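Local coordinates for protein L-lactate dehydrogenase (Trichomonas vaginalis, PDB 4UUL) that belongs to the NAD-dependent lactate and malate dehydrogenases and probably interconverts a 2-hydroxy acid and its 2-oxo acid, at residues K124-G129 / S152-L157; P131-C136 / G184-S189; M267-P272 / F285-N290. The protein carries 1 engineered substitution. One frame throughout, in Å; residues are numbered along the deposited sequence.

Contact 1: residues K124-G129 / S152-L157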
ATOM      1  N   LYS B 124       4.960  16.156  14.647  1.00 15.30           N
ATOM      2  CA  LYS B 124       3.999  15.220  15.185  1.00 14.76           C
ATOM      3  C   LYS B 124       4.598  13.802  15.118  1.00 13.36           C
ATOM      4  O   LYS B 124       4.819  13.246  14.032  1.00 14.71           O
ATOM      5  CB  LYS B 124       2.652  15.314  14.426  1.00 16.22           C
ATOM      6  CG  LYS B 124       1.977  16.659  14.681  1.00 19.31           C
ATOM      7  CD  LYS B 124       0.624  16.865  14.092  1.00 22.50           C
ATOM      8  CE  LYS B 124      -0.036  18.050  14.801  1.00 27.81           C
ATOM      9  NZ  LYS B 124      -1.373  18.239  14.394  1.00 30.41           N
ATOM     10  N   VAL B 125       4.817  13.229  16.283  1.00 13.79           N
ATOM     11  CA  VAL B 125       5.515  11.983  16.455  1.00 13.83           C
ATOM     12  C   VAL B 125       4.495  10.913  16.848  1.00 13.17           C
ATOM     13  O   VAL B 125       3.898  10.962  17.911  1.00 13.42           O
ATOM     14  CB  VAL B 125       6.579  12.083  17.571  1.00 13.50           C
ATOM     15  CG1 VAL B 125       7.343  10.787  17.723  1.00 14.46           C
ATOM     16  CG2 VAL B 125       7.489  13.256  17.314  1.00 15.36           C
ATOM     17  N   LEU B 126       4.311   9.944  15.949  1.00 12.93           N
ATOM     18  CA  LEU B 126       3.446   8.802  16.152  1.00 11.70           C
ATOM     19  C   LEU B 126       4.288   7.571  16.462  1.00 11.65           C
ATOM     20  O   LEU B 126       5.046   7.087  15.617  1.00 12.55           O
ATOM     21  CB  LEU B 126       2.611   8.556  14.917  1.00 11.31           C
ATOM     22  CG  LEU B 126       1.701   7.329  14.968  1.00 11.71           C
ATOM     23  CD1 LEU B 126       0.780   7.330  16.197  1.00 13.14           C
ATOM     24  CD2 LEU B 126       0.876   7.224  13.700  1.00 12.64           C
ATOM     25  N   VAL B 127       4.153   7.065  17.675  1.00 12.09           N
ATOM     26  CA  VAL B 127       4.917   5.909  18.132  1.00 12.19           C
ATOM     27  C   VAL B 127       4.131   4.641  17.879  1.00 11.94           C
ATOM     28  O   VAL B 127       2.988   4.475  18.325  1.00 12.30           O
ATOM     29  CB  VAL B 127       5.262   6.050  19.624  1.00 12.80           C
ATOM     30  CG1 VAL B 127       6.110   4.885  20.064  1.00 14.22           C
ATOM     31  CG2 VAL B 127       5.945   7.371  19.859  1.00 13.89           C
ATOM     32  N   ILE B 128       4.750   3.735  17.113  1.00 12.43           N
ATOM     33  CA  ILE B 128       4.148   2.500  16.680  1.00 12.50           C
ATOM     34  C   ILE B 128       4.861   1.297  17.250  1.00 12.73           C
ATOM     35  O   ILE B 128       4.206   0.351  17.717  1.00 13.70           O
ATOM     36  CB  ILE B 128       4.119   2.439  15.157  1.00 12.49           C
ATOM     37  CG1 ILE B 128       3.263   3.613  14.621  1.00 13.22           C
ATOM     38  CG2 ILE B 128       3.596   1.103  14.641  1.00 15.12           C
ATOM     39  CD1 ILE B 128       3.467   3.961  13.199  1.00 15.40           C
ATOM     40  N   GLY B 129       6.176   1.312  17.254  1.00 11.67           N
ATOM     41  CA  GLY B 129       6.950   0.176  17.768  1.00 13.24           C
ATOM     42  C   GLY B 129       6.619  -0.118  19.227  1.00 12.78           C
ATOM     43  O   GLY B 129       6.486   0.772  20.039  1.00 13.70           O
ATOM     44  N   SER B 152       2.132  11.011  20.251  1.00 12.52           N
ATOM     45  CA  SER B 152       1.008  10.112  20.447  1.00 12.56           C
ATOM     46  C   SER B 152       1.440   8.690  20.083  1.00 11.91           C
ATOM     47  O   SER B 152       2.485   8.522  19.467  1.00 12.73           O
ATOM     48  CB  SER B 152      -0.227  10.567  19.668  1.00 13.64           C
ATOM     49  OG  SER B 152      -0.022  10.501  18.289  1.00 14.08           O
ATOM     50  N   SER B 153       0.605   7.726  20.446  1.00 12.00           N
ATOM     51  CA  SER B 153       0.849   6.341  20.143  1.00 12.13           C
ATOM     52  C   SER B 153      -0.365   5.714  19.483  1.00 10.91           C
ATOM     53  O   SER B 153      -1.485   6.212  19.566  1.00 11.74           O
ATOM     54  CB  SER B 153       1.258   5.548  21.379  1.00 12.68           C
ATOM     55  OG  SER B 153       0.232   5.433  22.357  1.00 13.67           O
ATOM     56  N   LEU B 154      -0.120   4.659  18.697  1.00 11.43           N
ATOM     57  CA  LEU B 154      -1.114   4.077  17.824  1.00 11.61           C
ATOM     58  C   LEU B 154      -1.976   3.011  18.494  1.00 12.62           C
ATOM     59  O   LEU B 154      -1.490   1.912  18.727  1.00 15.44           O
ATOM     60  CB  LEU B 154      -0.405   3.456  16.598  1.00 12.08           C
ATOM     61  CG  LEU B 154      -1.336   2.962  15.514  1.00 12.55           C
ATOM     62  CD1 LEU B 154      -2.122   4.094  14.899  1.00 12.74           C
ATOM     63  CD2 LEU B 154      -0.592   2.238  14.442  1.00 15.43           C
ATOM     64  N   SER B 155      -3.253   3.286  18.653  1.00 11.72           N
ATOM     65  CA  SER B 155      -4.233   2.299  19.121  1.00 12.59           C
ATOM     66  C   SER B 155      -5.315   2.037  18.048  1.00 12.88           C
ATOM     67  O   SER B 155      -6.142   1.156  18.249  1.00 13.66           O
ATOM     68  CB  SER B 155      -4.805   2.699  20.482  1.00 17.03           C
ATOM     69  OG  SER B 155      -5.325   3.959  20.393  1.00 18.06           O
ATOM     70  N   MET B 156      -5.192   2.660  16.868  1.00 12.41           N
ATOM     71  CA  MET B 156      -6.256   2.459  15.866  1.00 13.53           C
ATOM     72  C   MET B 156      -6.306   1.072  15.215  1.00 12.45           C
ATOM     73  O   MET B 156      -7.347   0.696  14.708  1.00 14.15           O
ATOM     74  CB  MET B 156      -6.195   3.522  14.753  1.00 14.04           C
ATOM     75  CG  MET B 156      -6.951   4.785  15.131  1.00 14.47           C
ATOM     76  SD  MET B 156      -8.701   4.579  15.434  1.00 13.79           S
ATOM     77  CE  MET B 156      -9.188   3.877  13.856  1.00 15.44           C
ATOM     78  N   LEU B 157      -5.208   0.319  15.211  1.00 12.08           N
ATOM     79  CA  LEU B 157      -5.289  -1.036  14.718  1.00 12.65           C
ATOM     80  C   LEU B 157      -6.268  -1.839  15.553  1.00 12.13           C
ATOM     81  O   LEU B 157      -7.096  -2.594  15.008  1.00 12.77           O
ATOM     82  CB  LEU B 157      -3.934  -1.725  14.685  1.00 13.81           C
ATOM     83  CG  LEU B 157      -3.864  -3.175  14.243  1.00 13.38           C
ATOM     84  CD1 LEU B 157      -4.510  -3.389  12.857  1.00 16.31           C
ATOM     85  CD2 LEU B 157      -2.460  -3.682  14.289  1.00 16.81           C
TER

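Contact 2: residues P131-C136 / G184-S189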
ATOM      1  N   PRO B 131       6.958  -1.615  23.131  1.00 14.62           N
ATOM      2  CA  PRO B 131       5.660  -1.287  23.723  1.00 14.58           C
ATOM      3  C   PRO B 131       5.338   0.204  23.540  1.00 13.25           C
ATOM      4  O   PRO B 131       6.059   1.051  24.052  1.00 14.43           O
ATOM      5  CB  PRO B 131       5.864  -1.649  25.209  1.00 17.09           C
ATOM      6  CG  PRO B 131       7.346  -1.436  25.457  1.00 18.66           C
ATOM      7  CD  PRO B 131       8.031  -1.721  24.162  1.00 15.72           C
ATOM      8  N   ASP B 132       4.357   0.524  22.705  1.00 12.92           N
ATOM      9  CA  ASP B 132       4.231   1.857  22.162  1.00 12.12           C
ATOM     10  C   ASP B 132       3.892   2.929  23.204  1.00 11.59           C
ATOM     11  O   ASP B 132       4.496   3.998  23.188  1.00 12.19           O
ATOM     12  CB  ASP B 132       3.316   1.924  20.928  1.00 12.79           C
ATOM     13  CG  ASP B 132       1.919   1.472  21.171  1.00 15.25           C
ATOM     14  OD1 ASP B 132       1.632   0.827  22.220  1.00 18.38           O
ATOM     15  OD2 ASP B 132       1.104   1.723  20.284  1.00 19.30           O
ATOM     16  N   ASN B 133       2.937   2.708  24.121  1.00 11.83           N
ATOM     17  CA  ASN B 133       2.641   3.750  25.069  1.00 12.28           C
ATOM     18  C   ASN B 133       3.862   4.126  25.893  1.00 11.43           C
ATOM     19  O   ASN B 133       4.120   5.311  26.145  1.00 11.74           O
ATOM     20  CB  ASN B 133       1.552   3.326  26.077  1.00 12.86           C
ATOM     21  CG  ASN B 133       0.234   2.933  25.453  1.00 13.39           C
ATOM     22  OD1 ASN B 133       0.167   2.002  24.627  1.00 15.53           O
ATOM     23  ND2 ASN B 133      -0.845   3.574  25.909  1.00 13.66           N
ATOM     24  N   THR B 134       4.583   3.124  26.365  1.00 12.24           N
ATOM     25  CA  THR B 134       5.740   3.392  27.218  1.00 12.27           C
ATOM     26  C   THR B 134       6.918   3.953  26.414  1.00 12.04           C
ATOM     27  O   THR B 134       7.549   4.915  26.862  1.00 14.06           O
ATOM     28  CB  THR B 134       6.134   2.191  28.017  1.00 13.06           C
ATOM     29  OG1 THR B 134       5.037   1.924  28.893  1.00 13.77           O
ATOM     30  CG2 THR B 134       7.407   2.409  28.828  1.00 13.97           C
ATOM     31  N   ASN B 135       7.133   3.442  25.188  1.00 11.45           N
ATOM     32  CA  ASN B 135       8.118   4.039  24.342  1.00 13.48           C
ATOM     33  C   ASN B 135       7.832   5.517  24.088  1.00 12.98           C
ATOM     34  O   ASN B 135       8.757   6.342  24.068  1.00 13.83           O
ATOM     35  CB  ASN B 135       8.174   3.294  23.011  1.00 12.71           C
ATOM     36  CG  ASN B 135       8.768   1.891  23.133  1.00 12.81           C
ATOM     37  OD1 ASN B 135       9.492   1.573  24.071  1.00 14.41           O
ATOM     38  ND2 ASN B 135       8.599   1.104  22.072  1.00 13.78           N
ATOM     39  N   CYS B 136       6.546   5.832  23.882  1.00 12.06           N
ATOM     40  CA  CYS B 136       6.137   7.200  23.648  1.00 12.21           C
ATOM     41  C   CYS B 136       6.454   8.098  24.862  1.00 13.26           C
ATOM     42  O   CYS B 136       6.997   9.183  24.742  1.00 13.59           O
ATOM     43  CB  CYS B 136       4.658   7.244  23.316  1.00 12.72           C
ATOM     44  SG  CYS B 136       4.033   8.859  22.794  1.00 13.79           S
ATOM     45  N   GLY B 184      -6.440   2.925  27.271  1.00 11.60           N
ATOM     46  CA  GLY B 184      -5.358   2.520  28.143  1.00 12.33           C
ATOM     47  C   GLY B 184      -4.124   2.087  27.409  1.00 12.12           C
ATOM     48  O   GLY B 184      -3.671   2.728  26.446  1.00 12.55           O
ATOM     49  N   ASN B 185      -3.554   1.000  27.894  1.00 12.60           N
ATOM     50  CA  ASN B 185      -2.305   0.421  27.367  1.00 12.78           C
ATOM     51  C   ASN B 185      -2.610  -0.558  26.251  1.00 15.18           C
ATOM     52  O   ASN B 185      -3.656  -1.079  26.145  1.00 16.97           O
ATOM     53  CB  ASN B 185      -1.579  -0.319  28.494  1.00 12.66           C
ATOM     54  CG  ASN B 185      -0.104  -0.527  28.231  1.00 14.06           C
ATOM     55  OD1 ASN B 185       0.421  -0.061  27.185  1.00 14.20           O
ATOM     56  ND2 ASN B 185       0.572  -1.264  29.126  1.00 16.29           N
ATOM     57  N   HIS B 186      -1.590  -0.909  25.507  1.00 19.69           N
ATOM     58  CA  HIS B 186      -1.526  -2.264  24.801  1.00 20.57           C
ATOM     59  C   HIS B 186      -1.218  -3.364  25.750  1.00 22.97           C
ATOM     60  O   HIS B 186      -0.993  -3.122  26.943  1.00 25.80           O
ATOM     61  CB  HIS B 186      -0.515  -2.243  23.712  1.00 20.35           C
ATOM     62  CG  HIS B 186      -1.125  -1.659  22.475  1.00 22.66           C
ATOM     63  ND1 HIS B 186      -0.715  -0.474  21.923  1.00 27.07           N
ATOM     64  CD2 HIS B 186      -2.177  -2.070  21.719  1.00 24.05           C
ATOM     65  CE1 HIS B 186      -1.413  -0.230  20.827  1.00 23.28           C
ATOM     66  NE2 HIS B 186      -2.371  -1.132  20.741  1.00 24.32           N
ATOM     67  N   GLY B 187      -1.181  -4.573  25.277  1.00 23.78           N
ATOM     68  CA  GLY B 187      -0.913  -5.727  26.097  1.00 26.60           C
ATOM     69  C   GLY B 187      -2.166  -6.169  26.734  1.00 23.81           C
ATOM     70  O   GLY B 187      -3.296  -5.749  26.363  1.00 25.69           O
ATOM     71  N   GLU B 188      -1.950  -6.998  27.736  1.00 26.56           N
ATOM     72  CA  GLU B 188      -2.981  -7.666  28.458  1.00 29.07           C
ATOM     73  C   GLU B 188      -3.973  -6.713  29.059  1.00 24.96           C
ATOM     74  O   GLU B 188      -5.099  -7.113  29.212  1.00 26.36           O
ATOM     75  CB  GLU B 188      -2.355  -8.568  29.540  1.00 33.94           C
ATOM     76  CG  GLU B 188      -1.572  -9.759  28.980  1.00 44.49           C
ATOM     77  CD  GLU B 188      -1.017 -10.675  30.055  1.00 53.75           C
ATOM     78  OE1 GLU B 188      -1.232 -10.398  31.258  1.00 58.27           O
ATOM     79  OE2 GLU B 188      -0.365 -11.672  29.691  1.00 56.54           O
ATOM     80  N   SER B 189      -3.583  -5.486  29.431  1.00 19.43           N
ATOM     81  CA  SER B 189      -4.492  -4.625  30.135  1.00 17.41           C
ATOM     82  C   SER B 189      -5.372  -3.740  29.257  1.00 14.95           C
ATOM     83  O   SER B 189      -6.184  -2.988  29.747  1.00 13.85           O
ATOM     84  CB  SER B 189      -3.769  -3.748  31.168  1.00 15.60           C
ATOM     85  OG  SER B 189      -3.079  -2.707  30.553  1.00 14.44           O
TER
HETATM   86  O   HOH W   1      -2.308   1.809  23.639  1.00 32.94           O
HETATM   87  O   HOH W   2       3.171   0.270  26.602  1.00 15.97           O

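Contact 3: residues M267-P272 / F285-N290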
ATOM      1  N   MET B 267      -6.748   7.021  20.443  1.00 11.95           N
ATOM      2  CA  MET B 267      -5.392   7.458  20.281  1.00 11.81           C
ATOM      3  C   MET B 267      -4.680   7.464  21.646  1.00 11.58           C
ATOM      4  O   MET B 267      -5.251   7.931  22.631  1.00 12.31           O
ATOM      5  CB  MET B 267      -5.352   8.893  19.727  1.00 12.84           C
ATOM      6  CG  MET B 267      -5.963   9.043  18.361  1.00 13.87           C
ATOM      7  SD  MET B 267      -5.956  10.778  17.810  1.00 20.73           S
ATOM      8  CE  MET B 267      -5.870  10.585  16.093  1.00 21.54           C
ATOM      9  N   GLY B 268      -3.432   6.981  21.691  1.00 12.38           N
ATOM     10  CA  GLY B 268      -2.620   7.108  22.888  1.00 11.93           C
ATOM     11  C   GLY B 268      -2.078   8.503  22.952  1.00 12.02           C
ATOM     12  O   GLY B 268      -1.383   8.937  22.038  1.00 13.07           O
ATOM     13  N   ILE B 269      -2.357   9.200  24.049  1.00 12.52           N
ATOM     14  CA  ILE B 269      -1.853  10.562  24.219  1.00 13.40           C
ATOM     15  C   ILE B 269      -1.333  10.719  25.625  1.00 13.44           C
ATOM     16  O   ILE B 269      -1.796  10.053  26.547  1.00 13.35           O
ATOM     17  CB  ILE B 269      -2.897  11.648  23.897  1.00 13.82           C
ATOM     18  CG1 ILE B 269      -4.180  11.404  24.696  1.00 15.68           C
ATOM     19  CG2 ILE B 269      -3.191  11.700  22.422  1.00 15.81           C
ATOM     20  CD1 ILE B 269      -5.122  12.603  24.704  1.00 17.02           C
ATOM     21  N   PRO B 270      -0.352  11.613  25.794  1.00 14.04           N
ATOM     22  CA  PRO B 270      -0.014  12.026  27.166  1.00 14.82           C
ATOM     23  C   PRO B 270      -1.294  12.409  27.882  1.00 14.72           C
ATOM     24  O   PRO B 270      -2.081  13.188  27.369  1.00 16.04           O
ATOM     25  CB  PRO B 270       0.874  13.265  26.928  1.00 16.32           C
ATOM     26  CG  PRO B 270       1.495  12.994  25.577  1.00 16.70           C
ATOM     27  CD  PRO B 270       0.345  12.410  24.787  1.00 16.01           C
ATOM     28  N   VAL B 271      -1.499  11.891  29.079  1.00 14.37           N
ATOM     29  CA  VAL B 271      -2.778  12.104  29.740  1.00 14.72           C
ATOM     30  C   VAL B 271      -2.989  13.576  30.008  1.00 16.68           C
ATOM     31  O   VAL B 271      -2.168  14.185  30.672  1.00 17.82           O
ATOM     32  CB  VAL B 271      -2.857  11.323  31.086  1.00 14.97           C
ATOM     33  CG1 VAL B 271      -4.038  11.742  31.903  1.00 17.27           C
ATOM     34  CG2 VAL B 271      -2.879   9.811  30.836  1.00 15.00           C
ATOM     35  N   PRO B 272      -4.115  14.163  29.544  1.00 17.06           N
ATOM     36  CA  PRO B 272      -4.393  15.571  29.859  1.00 19.24           C
ATOM     37  C   PRO B 272      -4.811  15.743  31.313  1.00 19.83           C
ATOM     38  O   PRO B 272      -5.623  15.018  31.811  1.00 21.76           O
ATOM     39  CB  PRO B 272      -5.576  15.955  28.933  1.00 21.83           C
ATOM     40  CG  PRO B 272      -5.643  14.886  27.894  1.00 20.92           C
ATOM     41  CD  PRO B 272      -5.081  13.632  28.570  1.00 17.91           C
ATOM     42  N   PHE B 285      -1.801   7.249  27.317  1.00 12.14           N
ATOM     43  CA  PHE B 285      -2.977   6.424  27.596  1.00 11.62           C
ATOM     44  C   PHE B 285      -3.930   6.570  26.409  1.00 11.70           C
ATOM     45  O   PHE B 285      -4.153   7.691  25.948  1.00 13.19           O
ATOM     46  CB  PHE B 285      -3.592   6.990  28.886  1.00 12.86           C
ATOM     47  CG  PHE B 285      -4.684   6.143  29.526  1.00 13.01           C
ATOM     48  CD1 PHE B 285      -6.009   6.163  29.060  1.00 12.64           C
ATOM     49  CD2 PHE B 285      -4.396   5.387  30.649  1.00 12.45           C
ATOM     50  CE1 PHE B 285      -6.976   5.416  29.672  1.00 13.59           C
ATOM     51  CE2 PHE B 285      -5.387   4.641  31.254  1.00 12.93           C
ATOM     52  CZ  PHE B 285      -6.657   4.638  30.788  1.00 13.54           C
ATOM     53  N   SER B 286      -4.459   5.447  25.899  1.00 12.19           N
ATOM     54  CA  SER B 286      -5.394   5.548  24.802  1.00 11.65           C
ATOM     55  C   SER B 286      -6.759   6.032  25.288  1.00 12.11           C
ATOM     56  O   SER B 286      -7.322   5.502  26.263  1.00 12.86           O
ATOM     57  CB  SER B 286      -5.533   4.195  24.091  1.00 13.18           C
ATOM     58  OG  SER B 286      -6.382   4.348  22.965  1.00 13.39           O
ATOM     59  N   PHE B 287      -7.226   7.104  24.664  1.00 12.20           N
ATOM     60  CA  PHE B 287      -8.535   7.720  24.941  1.00 12.68           C
ATOM     61  C   PHE B 287      -9.354   7.787  23.661  1.00 13.26           C
ATOM     62  O   PHE B 287      -8.771   7.817  22.562  1.00 12.70           O
ATOM     63  CB  PHE B 287      -8.370   9.177  25.372  1.00 14.10           C
ATOM     64  CG  PHE B 287      -7.860   9.394  26.796  1.00 14.22           C
ATOM     65  CD1 PHE B 287      -8.712   9.377  27.861  1.00 16.02           C
ATOM     66  CD2 PHE B 287      -6.527   9.627  27.040  1.00 13.48           C
ATOM     67  CE1 PHE B 287      -8.288   9.608  29.146  1.00 17.84           C
ATOM     68  CE2 PHE B 287      -6.075   9.881  28.338  1.00 14.67           C
ATOM     69  CZ  PHE B 287      -6.961   9.897  29.372  1.00 17.08           C
ATOM     70  N   PRO B 288     -10.679   7.899  23.806  1.00 13.50           N
ATOM     71  CA  PRO B 288     -11.486   8.298  22.638  1.00 14.06           C
ATOM     72  C   PRO B 288     -11.215   9.761  22.311  1.00 14.11           C
ATOM     73  O   PRO B 288     -11.371  10.642  23.189  1.00 15.37           O
ATOM     74  CB  PRO B 288     -12.909   8.081  23.106  1.00 14.45           C
ATOM     75  CG  PRO B 288     -12.841   8.341  24.604  1.00 15.87           C
ATOM     76  CD  PRO B 288     -11.442   7.854  25.061  1.00 14.35           C
ATOM     77  N   CYS B 289     -10.771  10.026  21.086  1.00 14.47           N
ATOM     78  CA  CYS B 289     -10.354  11.355  20.690  1.00 15.15           C
ATOM     79  C   CYS B 289     -11.037  11.855  19.433  1.00 15.93           C
ATOM     80  O   CYS B 289     -11.471  11.063  18.570  1.00 16.65           O
ATOM     81  CB  CYS B 289      -8.834  11.407  20.453  1.00 15.65           C
ATOM     82  SG  CYS B 289      -7.829  11.123  21.940  1.00 15.71           S
ATOM     83  N   ASN B 290     -11.094  13.168  19.323  1.00 17.26           N
ATOM     84  CA  ASN B 290     -11.276  13.794  18.037  1.00 17.89           C
ATOM     85  C   ASN B 290     -10.152  14.808  17.811  1.00 19.27           C
ATOM     86  O   ASN B 290      -9.304  14.992  18.701  1.00 18.26           O
ATOM     87  CB  ASN B 290     -12.697  14.348  17.857  1.00 21.06           C
ATOM     88  CG  ASN B 290     -13.116  15.298  18.894  1.00 24.44           C
ATOM     89  OD1 ASN B 290     -12.344  16.110  19.411  1.00 28.54           O
ATOM     90  ND2 ASN B 290     -14.433  15.269  19.167  1.00 27.61           N
TER

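Contact 1: residues K124-G129 / S152-L157
Val125, Val127, Ser152 and Leu154 join two parallel strands by backbone hydrogen bonds. Ser152 N donates to Val125 O at 2.9 Å. Ser152 O in turn accepts from Val127 N at 2.8 Å, and this bond is nearly straight (170° at the hydrogen). Leu154 N then donates to Val127 O at 3.1 Å. Val127 O is also approached by Ser153 CA, which adds a CA-H...O contact. The Ser152 hydroxyl lies on the same face as Leu126, and its hydrogen-bond partner is His251 NE2 of helix 242-257.

Packing between side chains is made mainly by three residues. The first torsion of Leu126 puts CG opposite the backbone N (177°), and its branch CD1 reaches over the neighbouring strand. Leu126 CD1 sits 3.8 Å from Leu154 N and 4.1 Å from Leu154 CB. Ile128 and Leu154 lie side by side and point the same way, with Ile128 CG1 4.1 Å from Leu154 CD2. Val127 and Ser153 are on the other face, next to helix 132-141.

Strand 124-127, helix 132-141 and strand 151-153 form a beta-alpha-beta crossover of the Rossmann fold. Strand 151-153 is the outermost strand of this parallel sheet within the chain. Ile128 and Leu154 both bind NADH in this protein, so their pairing at the C-terminal ends of the two strands belongs to the cofactor site.

Contact 2: residues P131-C136 / G184-S189
His186 meets the carboxylate of Asp132 at its ring edge. His186 ND1 donates to Asp132 OD1 at 2.7 Å, with 151° at the hydrogen. OD1 lies close to the ring plane and uses its syn lone pair, the one on the side of OD2. The carboxylate is turned 32° from the ring, and the two side chains cross at about a right angle. Asp132 CG sits between its backbone N and carbonyl carbon (chi1 60°), which leaves OD1 near the start of helix 132-141. There it also takes a weak bond from Asn133 N.

Asn133 makes the second link. Asn133 ND2 donates to Gly184 O at 3.0 Å, with the carbonyl oxygen tilted out of the amide plane. ND2 also bonds Val284 O, its strongest partner. Asn133 OD1 is hydrogen-bonded to a water at 2.7 Å. This water lies over one face of the His186 ring, offset toward its rim. A second water is hydrogen-bonded to Asn185 OD1 at 2.8 Å and accepts from Thr134 N at 3.2 Å, bridging the helix to the loop.

Outer residues fix these groups. Asn185 ND2 is held by Asp319, on helix 307-337, and Asn130 OD1 accepts from Asp132 N. His186 NE2 is bonded to Asp158 OD1.

His186 is predicted to be the proton acceptor, and Asp132 contacts NADH in this protein. The contact thus ties the predicted catalytic histidine to a residue of the cofactor site. With carboxylates at both ring nitrogens, the rotation of the imidazole is well defined in this cofactor-free chain.

Contact 3: residues M267-P272 / F285-N290
Met267 and Phe287 exchange two backbone hydrogen bonds: Met267 N to Phe287 O and Phe287 N to Met267 O, both 3.0 Å. Ile269 and Phe285 repeat the pattern, with Phe285 N to Ile269 O at 2.9 Å. Gly268 and Ser286 form the non-hydrogen-bonded pair between them, their CA atoms 3.7 Å apart. Two CA-H...O contacts add to the ladder, Ser286 CA to Met267 O and Gly268 CA to Phe285 O. The N-to-C directions of the short strand segments make 115°, so the pair is strongly twisted or bent.

The apolar contacts gather round Phe287. Ile269 crosses it at about a right angle. Ile269 CG1 lies between its backbone N and carbonyl carbon (chi1 53°) and so comes 3.8 Å from Phe287 CD2. Val271 CG2 meets the edge of the Phe287 ring and touches Phe285 CB at 3.5 Å. Pro272 and Phe287 approach from opposite directions, and Pro272 CD meets Phe287 CE2. Phe285 CD1 lies over one face of the Phe287 ring. Met267 SD packs on Cys289 CB at 4.0 Å.

The Ser286 hydroxyl is hydrogen-bonded to Val182 O and Ser155 OG. Strands 265-270, 284-291 and 297-299 form a beta meander in the alpha/beta C-terminal domain.

Overall arrangement
From the N terminus, strand 124-127 comes first and helix 132-141 follows. Contact 1 closes when the chain returns as strand 151-153. Contact 2 opens inside that loop and closes only at 184-189, so the two cross. Contact 3 opens later and closes a short loop of its own, in series with both. Contacts 1 and 2 meet where Gly129 O accepts a hydrogen bond from Asn135 ND2. Contact 3 joins contact 1 through Ser153 N to Gly268 O, and contact 2 through Ser286 N to Gly184 O. Together they tie the Rossmann sheet and its helix to the sheets of the C-terminal domain beside the cofactor site and the predicted active site.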